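Local coordinates for protein alpha-1,2-Mannosidase (Trichoderma reesei, PDB 1HCU) that probably trims alpha-1,2-linked mannose residues from high-mannose N-glycans, as a calcium-dependent glycoside hydrolase of family 47, at residues His41-Ser46 with Cys425-Ala430; Ala430-Asn435 with Gly443-Asp448. All coordinates share one frame; numbering follows the deposited sequence.

How the contacts relate
After helix 13-33, the chain reaches the loop 41-46 between two short strands and returns to it after 378 intervening residues, when the turn after helix 408-425 closes contact 1. Strands 426-427 and 430-431 form a two-stranded hairpin, whose outgoing strand leads into contact 2. There 430-435 pairs with 443-448 and closes a loop of only seven residues, ahead of helix 451-465. The two closures run in series, neither nesting nor crossing, and share Ala430. Asp447 of contact 2 joins them further, its carboxylate bonding to Ser44 OG and Val43 N of contact 1. Together they tie the N-terminal part of the chain to the connection between two C-terminal helices.

Contact 1: residues His41-Ser46 with Cys425-Ala430; sequences HPVSNS and CRAGSA
Ser429 grips the loop 41-46 twice, once through its backbone and once through its hydroxyl. It sits in the type II' turn Ala427-Ala430, the tight end of a two-stranded beta hairpin. Its N-H points nearly straight at Pro42 O (N to O 3.0 Å, 166° at the hydrogen), approaching from somewhat outside the carbonyl plane. The same oxygen receives a CA-H contact from Gly428 CA at 3.4 Å. Gly428 has the positive phi expected at this place in a II' turn, and a CB there would run into Pro42 O. Along the Ser429 side chain, CB lies 4.0 Å from Pro42 O and 3.7 Å from Asn45 ND2, and OG at the tip takes the N-H of Asn45 ND2 at 2.7 Å. OG stands beside the backbone N (chi1 -50°), which brings both bonding groups of the serine to the same loop. Ser429 OG lies almost in the plane of the Asn45 amide, and the bond is nearly straight at 170°. An alanine in place of Asn45 has no amide N-H to give, and Ser429 OG would probably be left without its mate across the contact, with the turn held to the loop mainly through Pro42 O. Van der Waals contacts flank the hydrogen bonds: Pro42 CB rests 3.6 Å from Ala427 O and also meets the methyl of Ala430, while Val43 CG2 touches Ala427 CB at 4.3 Å. Helix 13-33 packs against the same corner, where Ala29 and Phe33 touch Ser429. Within the hairpin, Ala430 O accepts from both Ala427 N and Arg426 NE, which helps to fix the turn. Across the two segments, then, neutral groups do the joining: directional hydrogen bonds set the alignment of turn and loop, and small apolar side chains fill in around them.

Contact 2: residues Ala430-Asn435 with Gly443-Asp448; sequences AYSSIN and GGASDD
The backbones of Ile434 and Ala445 come together as a non-hydrogen-bonded pair in a single antiparallel beta bridge, within what is, in family 47, an (alpha/alpha)7 barrel. The bridge bonds lie to either side of the pair. Asn435 N gives to Gly444 O at 2.8 Å, nearly along the C=O axis. Ser446 N gives to Ser433 O at 2.8 Å from 37° above the carbonyl plane, leaving an in-plane lone pair of that oxygen to Ser432 OG at 3.1 Å. Ser432 OG is also an acceptor: turned anti to its own N (chi1 169°), it receives Asp448 N at 3.0 Å. Ser433 N in turn gives to Asp448 O at 3.0 Å, so Ser432 OG and Ser433 N between them satisfy the backbone N-H and C=O of Asp448. The Ser433 side chain is about 9 Å from that of Glu353, a predicted proton donor, which places the bridge close to the probable active site. At the outer end, Asn435 ND2 bonds weakly to Gly443 O and gives to a water at 3.0 Å; that water donates onward to Ala445 O at 2.9 Å.

Contact 1: residues His41-Ser46 with Cys425-Ala430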
ATOM      1  N   HIS A  41      -8.387  19.305   2.375  1.00 20.83           N
ATOM      2  CA  HIS A  41      -7.788  20.024   1.261  1.00 21.24           C
ATOM      3  C   HIS A  41      -7.109  21.181   1.975  1.00 21.29           C
ATOM      4  O   HIS A  41      -7.729  22.207   2.259  1.00 22.03           O
ATOM      5  CB  HIS A  41      -8.862  20.506   0.291  1.00 21.15           C
ATOM      6  CG  HIS A  41      -9.579  19.393  -0.406  1.00 21.75           C
ATOM      7  ND1 HIS A  41     -10.588  19.609  -1.317  1.00 22.77           N
ATOM      8  CD2 HIS A  41      -9.430  18.049  -0.326  1.00 22.54           C
ATOM      9  CE1 HIS A  41     -11.032  18.451  -1.770  1.00 20.30           C
ATOM     10  NE2 HIS A  41     -10.345  17.488  -1.185  1.00 21.66           N
ATOM     11  N   PRO A  42      -5.818  21.006   2.296  1.00 20.83           N
ATOM     12  CA  PRO A  42      -4.928  21.941   2.997  1.00 21.41           C
ATOM     13  C   PRO A  42      -4.862  23.399   2.537  1.00 22.02           C
ATOM     14  O   PRO A  42      -4.599  24.285   3.349  1.00 21.80           O
ATOM     15  CB  PRO A  42      -3.569  21.235   2.932  1.00 19.33           C
ATOM     16  CG  PRO A  42      -3.652  20.477   1.652  1.00 19.96           C
ATOM     17  CD  PRO A  42      -5.044  19.904   1.698  1.00 19.35           C
ATOM     18  N   VAL A  43      -5.097  23.661   1.255  1.00 23.11           N
ATOM     19  CA  VAL A  43      -5.038  25.038   0.773  1.00 24.82           C
ATOM     20  C   VAL A  43      -6.379  25.743   0.937  1.00 26.80           C
ATOM     21  O   VAL A  43      -6.488  26.752   1.641  1.00 27.66           O
ATOM     22  CB  VAL A  43      -4.634  25.111  -0.706  1.00 25.10           C
ATOM     23  CG1 VAL A  43      -4.423  26.572  -1.102  1.00 25.77           C
ATOM     24  CG2 VAL A  43      -3.367  24.303  -0.944  1.00 24.87           C
ATOM     25  N   SER A  44      -7.404  25.207   0.286  1.00 26.39           N
ATOM     26  CA  SER A  44      -8.735  25.786   0.372  1.00 25.32           C
ATOM     27  C   SER A  44      -9.321  25.549   1.769  1.00 24.77           C
ATOM     28  O   SER A  44     -10.297  26.185   2.162  1.00 24.00           O
ATOM     29  CB  SER A  44      -9.637  25.143  -0.684  1.00 26.10           C
ATOM     30  OG  SER A  44      -9.676  23.737  -0.515  1.00 23.32           O
ATOM     31  N   ASN A  45      -8.704  24.637   2.516  1.00 24.84           N
ATOM     32  CA  ASN A  45      -9.165  24.270   3.853  1.00 23.66           C
ATOM     33  C   ASN A  45     -10.563  23.650   3.796  1.00 23.87           C
ATOM     34  O   ASN A  45     -11.346  23.766   4.732  1.00 24.11           O
ATOM     35  CB  ASN A  45      -9.149  25.482   4.795  1.00 22.43           C
ATOM     36  CG  ASN A  45      -7.787  25.703   5.451  1.00 21.29           C
ATOM     37  OD1 ASN A  45      -7.471  26.809   5.891  1.00 21.36           O
ATOM     38  ND2 ASN A  45      -6.987  24.647   5.536  1.00 19.91           N
ATOM     39  N   SER A  46     -10.876  22.999   2.679  1.00 25.13           N
ATOM     40  CA  SER A  46     -12.165  22.335   2.517  1.00 24.67           C
ATOM     41  C   SER A  46     -11.945  20.831   2.671  1.00 23.47           C
ATOM     42  O   SER A  46     -10.897  20.394   3.148  1.00 22.88           O
ATOM     43  CB  SER A  46     -12.782  22.639   1.148  1.00 23.61           C
ATOM     44  OG  SER A  46     -11.996  22.109   0.097  1.00 26.12           O
ATOM     45  N   CYS A 425       5.918  19.720  -0.766  1.00 16.66           N
ATOM     46  CA  CYS A 425       4.513  19.441  -0.502  1.00 15.06           C
ATOM     47  C   CYS A 425       3.898  20.242   0.642  1.00 16.59           C
ATOM     48  O   CYS A 425       2.675  20.270   0.804  1.00 16.73           O
ATOM     49  CB  CYS A 425       4.324  17.943  -0.281  1.00 15.68           C
ATOM     50  SG  CYS A 425       4.737  16.979  -1.742  1.00 13.19           S
ATOM     51  N   ARG A 426       4.744  20.893   1.434  1.00 17.25           N
ATOM     52  CA  ARG A 426       4.275  21.740   2.523  1.00 17.42           C
ATOM     53  C   ARG A 426       3.326  22.728   1.837  1.00 18.10           C
ATOM     54  O   ARG A 426       3.723  23.421   0.904  1.00 18.09           O
ATOM     55  CB  ARG A 426       5.477  22.474   3.134  1.00 18.54           C
ATOM     56  CG  ARG A 426       5.192  23.514   4.214  1.00 18.70           C
ATOM     57  CD  ARG A 426       4.782  22.906   5.541  1.00 19.34           C
ATOM     58  NE  ARG A 426       3.344  23.010   5.745  1.00 24.64           N
ATOM     59  CZ  ARG A 426       2.705  24.118   6.105  1.00 23.15           C
ATOM     60  NH1 ARG A 426       3.369  25.244   6.323  1.00 23.90           N
ATOM     61  NH2 ARG A 426       1.385  24.103   6.221  1.00 26.78           N
ATOM     62  N   ALA A 427       2.069  22.770   2.264  1.00 18.64           N
ATOM     63  CA  ALA A 427       1.093  23.679   1.654  1.00 18.31           C
ATOM     64  C   ALA A 427      -0.049  24.040   2.599  1.00 18.76           C
ATOM     65  O   ALA A 427      -0.552  23.193   3.336  1.00 20.96           O
ATOM     66  CB  ALA A 427       0.525  23.055   0.382  1.00 17.64           C
ATOM     67  N   GLY A 428      -0.462  25.302   2.564  1.00 19.44           N
ATOM     68  CA  GLY A 428      -1.550  25.752   3.418  1.00 18.16           C
ATOM     69  C   GLY A 428      -1.419  25.316   4.860  1.00 16.78           C
ATOM     70  O   GLY A 428      -0.419  25.609   5.497  1.00 19.45           O
ATOM     71  N   SER A 429      -2.418  24.608   5.373  1.00 15.82           N
ATOM     72  CA  SER A 429      -2.405  24.156   6.760  1.00 17.27           C
ATOM     73  C   SER A 429      -1.552  22.911   7.027  1.00 17.83           C
ATOM     74  O   SER A 429      -1.210  22.634   8.178  1.00 15.75           O
ATOM     75  CB  SER A 429      -3.834  23.880   7.241  1.00 17.81           C
ATOM     76  OG  SER A 429      -4.690  24.970   6.949  1.00 21.96           O
ATOM     77  N   ALA A 430      -1.219  22.158   5.978  1.00 17.66           N
ATOM     78  CA  ALA A 430      -0.413  20.948   6.152  1.00 17.77           C
ATOM     79  C   ALA A 430       0.427  20.581   4.929  1.00 16.70           C
ATOM     80  O   ALA A 430       1.380  21.279   4.588  1.00 16.18           O
ATOM     81  CB  ALA A 430      -1.316  19.777   6.537  1.00 17.48           C
TER

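Contact 2: residues Ala430-Asn435 with Gly443-Asp448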
ATOM      1  N   ALA A 430      -1.219  22.158   5.978  1.00 17.66           N
ATOM      2  CA  ALA A 430      -0.413  20.948   6.152  1.00 17.77           C
ATOM      3  C   ALA A 430       0.427  20.581   4.929  1.00 16.70           C
ATOM      4  O   ALA A 430       1.380  21.279   4.588  1.00 16.18           O
ATOM      5  CB  ALA A 430      -1.316  19.777   6.537  1.00 17.48           C
ATOM      6  N   TYR A 431       0.073  19.471   4.283  1.00 15.85           N
ATOM      7  CA  TYR A 431       0.792  18.999   3.102  1.00 15.13           C
ATOM      8  C   TYR A 431      -0.197  18.619   2.009  1.00 14.71           C
ATOM      9  O   TYR A 431      -1.333  18.229   2.281  1.00 16.04           O
ATOM     10  CB  TYR A 431       1.690  17.800   3.457  1.00 14.81           C
ATOM     11  CG  TYR A 431       2.697  18.100   4.552  1.00 13.85           C
ATOM     12  CD1 TYR A 431       2.335  18.021   5.897  1.00 13.96           C
ATOM     13  CD2 TYR A 431       3.986  18.539   4.241  1.00 14.69           C
ATOM     14  CE1 TYR A 431       3.230  18.379   6.908  1.00 14.84           C
ATOM     15  CE2 TYR A 431       4.893  18.904   5.244  1.00 15.71           C
ATOM     16  CZ  TYR A 431       4.505  18.824   6.575  1.00 16.60           C
ATOM     17  OH  TYR A 431       5.371  19.229   7.573  1.00 17.04           O
ATOM     18  N   SER A 432       0.241  18.718   0.768  1.00 13.67           N
ATOM     19  CA  SER A 432      -0.645  18.430  -0.339  1.00 15.51           C
ATOM     20  C   SER A 432       0.054  17.822  -1.543  1.00 14.91           C
ATOM     21  O   SER A 432       1.276  17.878  -1.668  1.00 14.40           O
ATOM     22  CB  SER A 432      -1.346  19.727  -0.766  1.00 15.49           C
ATOM     23  OG  SER A 432      -2.033  19.571  -1.993  1.00 19.35           O
ATOM     24  N   SER A 433      -0.751  17.239  -2.422  1.00 15.83           N
ATOM     25  CA  SER A 433      -0.264  16.645  -3.653  1.00 17.41           C
ATOM     26  C   SER A 433       0.290  17.799  -4.472  1.00 17.39           C
ATOM     27  O   SER A 433      -0.194  18.928  -4.366  1.00 17.69           O
ATOM     28  CB  SER A 433      -1.416  16.003  -4.427  1.00 18.62           C
ATOM     29  OG  SER A 433      -2.173  15.135  -3.605  1.00 22.27           O
ATOM     30  N   ILE A 434       1.292  17.507  -5.291  1.00 17.81           N
ATOM     31  CA  ILE A 434       1.922  18.517  -6.131  1.00 16.67           C
ATOM     32  C   ILE A 434       1.816  18.183  -7.617  1.00 18.18           C
ATOM     33  O   ILE A 434       1.784  17.011  -8.001  1.00 18.57           O
ATOM     34  CB  ILE A 434       3.397  18.701  -5.747  1.00 13.73           C
ATOM     35  CG1 ILE A 434       4.098  17.336  -5.689  1.00 14.61           C
ATOM     36  CG2 ILE A 434       3.480  19.428  -4.419  1.00 11.88           C
ATOM     37  CD1 ILE A 434       5.599  17.412  -5.482  1.00 13.03           C
ATOM     38  N   ASN A 435       1.789  19.224  -8.446  1.00 18.67           N
ATOM     39  CA  ASN A 435       1.645  19.076  -9.889  1.00 19.87           C
ATOM     40  C   ASN A 435       2.838  18.594 -10.712  1.00 19.66           C
ATOM     41  O   ASN A 435       2.710  17.657 -11.495  1.00 20.21           O
ATOM     42  CB  ASN A 435       1.147  20.392 -10.495  1.00 22.05           C
ATOM     43  CG  ASN A 435      -0.185  20.835  -9.921  1.00 24.21           C
ATOM     44  OD1 ASN A 435      -1.122  20.046  -9.813  1.00 26.15           O
ATOM     45  ND2 ASN A 435      -0.278  22.106  -9.561  1.00 26.90           N
ATOM     46  N   GLY A 443       5.953  22.512  -8.593  1.00 17.67           N
ATOM     47  CA  GLY A 443       4.984  22.886  -9.612  1.00 17.69           C
ATOM     48  C   GLY A 443       3.627  23.374  -9.145  1.00 17.39           C
ATOM     49  O   GLY A 443       2.749  23.629  -9.966  1.00 17.91           O
ATOM     50  N   GLY A 444       3.447  23.516  -7.837  1.00 18.84           N
ATOM     51  CA  GLY A 444       2.170  23.972  -7.322  1.00 17.73           C
ATOM     52  C   GLY A 444       1.378  22.822  -6.738  1.00 18.14           C
ATOM     53  O   GLY A 444       1.364  21.718  -7.292  1.00 16.42           O
ATOM     54  N   ALA A 445       0.724  23.092  -5.610  1.00 18.77           N
ATOM     55  CA  ALA A 445      -0.094  22.114  -4.893  1.00 19.44           C
ATOM     56  C   ALA A 445      -1.436  21.931  -5.578  1.00 20.21           C
ATOM     57  O   ALA A 445      -1.999  22.892  -6.095  1.00 21.80           O
ATOM     58  CB  ALA A 445      -0.319  22.587  -3.463  1.00 17.89           C
ATOM     59  N   SER A 446      -1.953  20.703  -5.579  1.00 19.89           N
ATOM     60  CA  SER A 446      -3.251  20.436  -6.203  1.00 18.88           C
ATOM     61  C   SER A 446      -4.363  20.446  -5.156  1.00 20.16           C
ATOM     62  O   SER A 446      -5.496  20.066  -5.433  1.00 20.86           O
ATOM     63  CB  SER A 446      -3.230  19.104  -6.968  1.00 16.39           C
ATOM     64  OG  SER A 446      -2.716  18.039  -6.191  1.00 15.75           O
ATOM     65  N   ASP A 447      -4.012  20.891  -3.952  1.00 21.34           N
ATOM     66  CA  ASP A 447      -4.949  21.010  -2.836  1.00 22.70           C
ATOM     67  C   ASP A 447      -5.649  19.713  -2.423  1.00 22.87           C
ATOM     68  O   ASP A 447      -6.866  19.576  -2.548  1.00 24.21           O
ATOM     69  CB  ASP A 447      -5.981  22.092  -3.172  1.00 24.46           C
ATOM     70  CG  ASP A 447      -6.817  22.502  -1.974  1.00 26.88           C
ATOM     71  OD1 ASP A 447      -6.274  22.546  -0.847  1.00 27.02           O
ATOM     72  OD2 ASP A 447      -8.015  22.796  -2.168  1.00 27.77           O
ATOM     73  N   ASP A 448      -4.875  18.758  -1.919  1.00 22.40           N
ATOM     74  CA  ASP A 448      -5.430  17.484  -1.480  1.00 20.70           C
ATOM     75  C   ASP A 448      -4.443  16.726  -0.597  1.00 18.35           C
ATOM     76  O   ASP A 448      -3.243  16.724  -0.845  1.00 18.94           O
ATOM     77  CB  ASP A 448      -5.822  16.628  -2.686  1.00 20.58           C
ATOM     78  CG  ASP A 448      -6.323  15.251  -2.282  1.00 23.96           C
ATOM     79  OD1 ASP A 448      -7.319  15.159  -1.530  1.00 19.70           O
ATOM     80  OD2 ASP A 448      -5.711  14.254  -2.719  1.00 28.06           O
TER
HETATM   81  O   HOH W   1      -1.475  16.467  -7.837  1.00 15.30           O
HETATM   82  O   HOH W   2      -2.845  23.453  -8.791  1.00 35.84           O